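Local coordinates for E3 ubiquitin-protein ligase ORTHRUS 2 (Arabidopsis thaliana, PDB 7DUF) that acts as a RING-type E3 ubiquitin transferase whose PHD finger binds two zinc ions in a form in which H3K4 peptide recognition is abrogated, at residues D8-C13 and C45-P50; T39-S44 and L57-P62. One frame throughout, in Å; residues are numbered along the deposited sequence.

Contact 1 of 2, residues D8-C13 and C45-P50; sequences DIQLPC and CLSSPP. With ZN (zinc ion), chain D.
Q10 and S47 illustrate how a side-chain amide can tie down a chain segment that has no strand partner. Neither 8-13 nor 45-50 forms regular secondary structure, and the hydrogen bond between them joins a side chain to a backbone: S47 N donates to Q10 OE1 at 3.0 Å. The N-H points fairly directly at the oxygen (157°), but the donor is tilted well out of the carbonyl plane, not on a lone pair, at a C=O...N angle of 117°. Q10 reaches across because its CG lies beside its own backbone N (chi1 -43°) and the chain then runs extended to the amide.

Van der Waals contacts flank this bond. The amide lies against the side chain of S47, with Q10 CD 3.5 Å from S47 CB and, a little nearer the backbone, Q10 CG 3.6 Å from S47 OG. The serine hydroxyl has its polar partner in the backbone oxygen of A6, so the hydroxyl and the backbone N-H of S47 hold it to A6 and to Q10, two points of the N-terminal part of the chain. L46 contributes one methyl, CD2, which comes to 3.6 Å from Q10 OE1; its side chain also packs on W41.

Metal coordination fixes the start of the second segment. C45 SG binds the zinc ion of chain D at 2.3 Å, with C19, C22 and H42 completing the site. The N-H that Q10 holds lies two residues beyond this zinc ligand, and segment 8-13 is thus tied to the loop that follows C45, the last ligand of the three-cysteine, one-histidine zinc site of a PHD finger.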
# COMPACT_ATOMS: atom_id res chain seq x y z
N ASP A 8 -18.58 0.60 14.67
CA ASP A 8 -19.25 1.89 14.76
C ASP A 8 -18.57 2.86 13.79
O ASP A 8 -18.42 2.51 12.62
CB ASP A 8 -19.28 2.35 16.21
CG ASP A 8 -20.49 3.20 16.53
OD1 ASP A 8 -20.73 4.19 15.81
OD2 ASP A 8 -21.21 2.88 17.50
N ILE A 9 -18.14 4.04 14.22
CA ILE A 9 -17.50 5.01 13.34
C ILE A 9 -16.01 4.71 13.27
O ILE A 9 -15.39 4.29 14.25
CB ILE A 9 -17.77 6.46 13.80
CG1 ILE A 9 -17.62 6.57 15.32
CG2 ILE A 9 -19.15 6.91 13.36
CD1 ILE A 9 -17.57 8.00 15.82
N GLN A 10 -15.43 4.94 12.09
CA GLN A 10 -14.01 4.73 11.87
C GLN A 10 -13.26 6.05 12.00
O GLN A 10 -13.76 7.10 11.60
CB GLN A 10 -13.76 4.13 10.48
CG GLN A 10 -14.73 3.02 10.10
CD GLN A 10 -14.77 2.77 8.61
OE1 GLN A 10 -13.87 2.14 8.05
NE2 GLN A 10 -15.82 3.26 7.95
N LEU A 11 -12.06 5.98 12.57
CA LEU A 11 -11.25 7.17 12.82
C LEU A 11 -9.89 7.03 12.16
O LEU A 11 -9.32 5.94 12.13
CB LEU A 11 -11.07 7.40 14.33
CG LEU A 11 -12.20 8.18 15.01
CD1 LEU A 11 -13.35 7.25 15.37
CD2 LEU A 11 -11.70 8.90 16.25
N PRO A 12 -9.34 8.12 11.62
CA PRO A 12 -8.03 8.04 10.96
C PRO A 12 -6.87 8.10 11.94
O PRO A 12 -7.04 7.80 13.13
CB PRO A 12 -8.03 9.26 10.03
CG PRO A 12 -8.85 10.26 10.77
CD PRO A 12 -9.91 9.48 11.54
N CYS A 13 -5.69 8.48 11.46
CA CYS A 13 -4.51 8.57 12.29
C CYS A 13 -4.23 10.02 12.68
O CYS A 13 -4.89 10.96 12.23
CB CYS A 13 -3.29 7.96 11.58
SG CYS A 13 -3.10 6.18 11.84
N CYS A 45 -8.15 -1.13 12.29
CA CYS A 45 -9.35 -0.50 12.84
C CYS A 45 -10.36 -0.10 11.77
O CYS A 45 -11.30 0.64 12.07
CB CYS A 45 -8.96 0.73 13.67
SG CYS A 45 -8.11 0.35 15.22
N LEU A 46 -10.18 -0.56 10.53
CA LEU A 46 -11.13 -0.23 9.48
C LEU A 46 -12.38 -1.10 9.59
O LEU A 46 -12.39 -2.14 10.26
CB LEU A 46 -10.49 -0.41 8.10
CG LEU A 46 -9.59 0.73 7.62
CD1 LEU A 46 -9.04 0.41 6.23
CD2 LEU A 46 -10.34 2.05 7.61
N SER A 47 -13.45 -0.66 8.92
CA SER A 47 -14.67 -1.45 8.87
C SER A 47 -14.58 -2.54 7.80
O SER A 47 -14.91 -3.70 8.06
CB SER A 47 -15.88 -0.55 8.62
OG SER A 47 -16.46 -0.12 9.84
N SER A 48 -14.13 -2.17 6.60
CA SER A 48 -13.95 -3.10 5.50
C SER A 48 -12.55 -2.92 4.94
O SER A 48 -12.33 -2.11 4.03
CB SER A 48 -15.01 -2.90 4.42
OG SER A 48 -16.28 -3.37 4.84
N PRO A 49 -11.57 -3.64 5.48
CA PRO A 49 -10.22 -3.55 4.94
C PRO A 49 -10.19 -4.03 3.50
O PRO A 49 -11.04 -4.84 3.08
CB PRO A 49 -9.40 -4.47 5.85
CG PRO A 49 -10.20 -4.54 7.12
CD PRO A 49 -11.62 -4.52 6.66
N PRO A 50 -9.24 -3.54 2.70
CA PRO A 50 -9.18 -3.97 1.30
C PRO A 50 -8.87 -5.46 1.18
O PRO A 50 -8.09 -6.01 1.95
CB PRO A 50 -8.05 -3.11 0.72
CG PRO A 50 -7.21 -2.75 1.90
CD PRO A 50 -8.19 -2.57 3.02
ZN ZN D . -6.13 1.55 15.45

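Contact 2 of 2, residues T39-S44 and L57-P62; sequences TPWHVS and LQWHCP. With ZN (zinc ion), chain D; ZN (zinc ion), chain C.
Different first torsions bring W41 and W59 together: W41 has CG beside its backbone N (chi1 -68°), whereas W59 carries CG anti to its backbone N (chi1 -178°). Each indole is thereby sent across the gap, and the two form an offset edge-to-face pair with planes at 75°. The leading edge belongs to the six-membered ring of W59, whose CH2 comes to 3.6 Å from W41 CG, over the five-membered part of the W41 indole.

The same face of W41 also receives P62. P62 CD stands almost on the normal of the W41 six-membered ring, 3.9 Å from its centroid, in a CH-pi contact, so edge and proline share the two halves of one indole. C61 approaches obliquely, with CB 3.6 Å from W41 CE2 and SG 4.6 Å from the centroid of the W41 five-membered ring.

This is the interior of a cross-braced PHD finger, in which alternating pairs of ligands bind two metals. H42 ND1 binds the zinc ion of chain D at 2.1 Å, while C61 SG binds that of chain C at 2.3 Å together with C34, C37 and C64. W59, two residues ahead of C61, occupies the position of the tryptophan that commonly precedes the last cysteine pair in this family.

Were W41 an alanine, the W59 edge and P62 CD would lose the aromatic face they pack against, and a gap is likely to open beside C61. H42, next in the chain, is also hydrogen-bonded through NE2 to E30 OE2, a second hold that would limit rotation of the ring.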
# COMPACT_ATOMS: atom_id res chain seq x y z
N THR A 39 -4.55 10.66 3.74
CA THR A 39 -4.63 10.55 5.19
C THR A 39 -4.27 9.13 5.60
O THR A 39 -4.79 8.17 5.01
CB THR A 39 -6.03 10.88 5.69
OG1 THR A 39 -6.47 12.11 5.09
CG2 THR A 39 -6.04 11.03 7.20
N PRO A 40 -3.38 8.94 6.57
CA PRO A 40 -3.05 7.59 7.01
C PRO A 40 -4.16 7.01 7.88
O PRO A 40 -4.72 7.70 8.74
CB PRO A 40 -1.75 7.77 7.80
CG PRO A 40 -1.82 9.17 8.30
CD PRO A 40 -2.57 9.97 7.25
N TRP A 41 -4.47 5.74 7.65
CA TRP A 41 -5.48 5.03 8.41
C TRP A 41 -4.89 3.74 8.95
O TRP A 41 -4.07 3.09 8.28
CB TRP A 41 -6.72 4.71 7.55
CG TRP A 41 -7.51 5.92 7.16
CD1 TRP A 41 -7.14 6.88 6.27
CD2 TRP A 41 -8.81 6.29 7.64
NE1 TRP A 41 -8.13 7.83 6.17
CE2 TRP A 41 -9.16 7.49 7.00
CE3 TRP A 41 -9.70 5.72 8.55
CZ2 TRP A 41 -10.37 8.14 7.24
CZ3 TRP A 41 -10.90 6.36 8.79
CH2 TRP A 41 -11.23 7.56 8.14
N HIS A 42 -5.30 3.37 10.16
CA HIS A 42 -4.90 2.09 10.74
C HIS A 42 -5.75 0.99 10.12
O HIS A 42 -6.96 0.92 10.37
CB HIS A 42 -5.04 2.12 12.26
CG HIS A 42 -4.44 0.93 12.94
ND1 HIS A 42 -4.69 0.63 14.26
CD2 HIS A 42 -3.61 -0.03 12.49
CE1 HIS A 42 -4.04 -0.47 14.59
NE2 HIS A 42 -3.37 -0.89 13.53
N VAL A 43 -5.13 0.13 9.31
CA VAL A 43 -5.88 -0.85 8.54
C VAL A 43 -6.58 -1.85 9.45
O VAL A 43 -7.60 -2.44 9.07
CB VAL A 43 -4.96 -1.56 7.52
CG1 VAL A 43 -4.24 -2.74 8.17
CG2 VAL A 43 -5.75 -2.00 6.30
N SER A 44 -6.07 -2.05 10.67
CA SER A 44 -6.72 -2.97 11.59
C SER A 44 -8.06 -2.43 12.06
O SER A 44 -9.02 -3.20 12.21
CB SER A 44 -5.80 -3.25 12.78
OG SER A 44 -6.56 -3.44 13.97
N LEU A 57 -3.70 -0.94 -3.52
CA LEU A 57 -2.81 0.03 -4.15
C LEU A 57 -3.51 1.37 -4.36
O LEU A 57 -3.03 2.41 -3.89
CB LEU A 57 -2.28 -0.53 -5.47
CG LEU A 57 -1.42 -1.78 -5.28
CD1 LEU A 57 -0.79 -2.24 -6.59
CD2 LEU A 57 -0.36 -1.51 -4.24
N GLN A 58 -4.63 1.36 -5.07
CA GLN A 58 -5.44 2.57 -5.26
C GLN A 58 -6.55 2.62 -4.21
O GLN A 58 -7.74 2.71 -4.52
CB GLN A 58 -6.00 2.61 -6.68
N TRP A 59 -6.14 2.56 -2.95
CA TRP A 59 -7.08 2.56 -1.84
C TRP A 59 -7.62 3.96 -1.59
O TRP A 59 -6.87 4.94 -1.64
CB TRP A 59 -6.43 2.01 -0.57
CG TRP A 59 -7.38 1.94 0.58
CD1 TRP A 59 -8.43 1.07 0.72
CD2 TRP A 59 -7.39 2.77 1.74
NE1 TRP A 59 -9.08 1.31 1.91
CE2 TRP A 59 -8.47 2.35 2.55
CE3 TRP A 59 -6.60 3.84 2.18
CZ2 TRP A 59 -8.76 2.95 3.77
CZ3 TRP A 59 -6.89 4.43 3.39
CH2 TRP A 59 -7.97 3.99 4.17
N HIS A 60 -8.91 4.04 -1.30
CA HIS A 60 -9.58 5.30 -1.01
C HIS A 60 -10.24 5.19 0.36
O HIS A 60 -11.00 4.25 0.62
CB HIS A 60 -10.60 5.64 -2.09
CG HIS A 60 -9.99 5.88 -3.44
ND1 HIS A 60 -8.78 6.52 -3.59
CD2 HIS A 60 -10.40 5.56 -4.68
CE1 HIS A 60 -8.48 6.59 -4.87
NE2 HIS A 60 -9.45 6.02 -5.56
N CYS A 61 -9.94 6.16 1.23
CA CYS A 61 -10.34 6.08 2.62
C CYS A 61 -11.86 6.21 2.77
O CYS A 61 -12.54 6.70 1.86
CB CYS A 61 -9.63 7.17 3.42
SG CYS A 61 -10.36 8.81 3.31
N PRO A 62 -12.41 5.76 3.90
CA PRO A 62 -13.87 5.82 4.07
C PRO A 62 -14.46 7.21 3.94
O PRO A 62 -15.62 7.34 3.53
CB PRO A 62 -14.07 5.26 5.49
CG PRO A 62 -12.91 4.35 5.70
CD PRO A 62 -11.75 5.02 4.99
ZN ZN D . -6.13 1.55 15.45
ZN ZN C . -9.28 10.06 1.67

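Overall arrangement
Depth separates the two contacts. Contact 2 is buried and almost wholly aromatic and apolar, whereas contact 1 is only partly buried and relies on a polar side chain gripping a backbone N-H. Both include a ligand of the zinc ion of chain D, but only contact 2 reaches the second zinc ion. Their centres are about 8 Å apart and they adjoin directly: L46 CD1 packs 3.5 Å from W59 CZ2, and Q10 OE1 lies 3.4 Å from P62 CG. A probable backbone hydrogen bond from C13 N to P40 O also joins segment 8-13 to strand 40-42, setting the N-terminal segment against the tryptophan core.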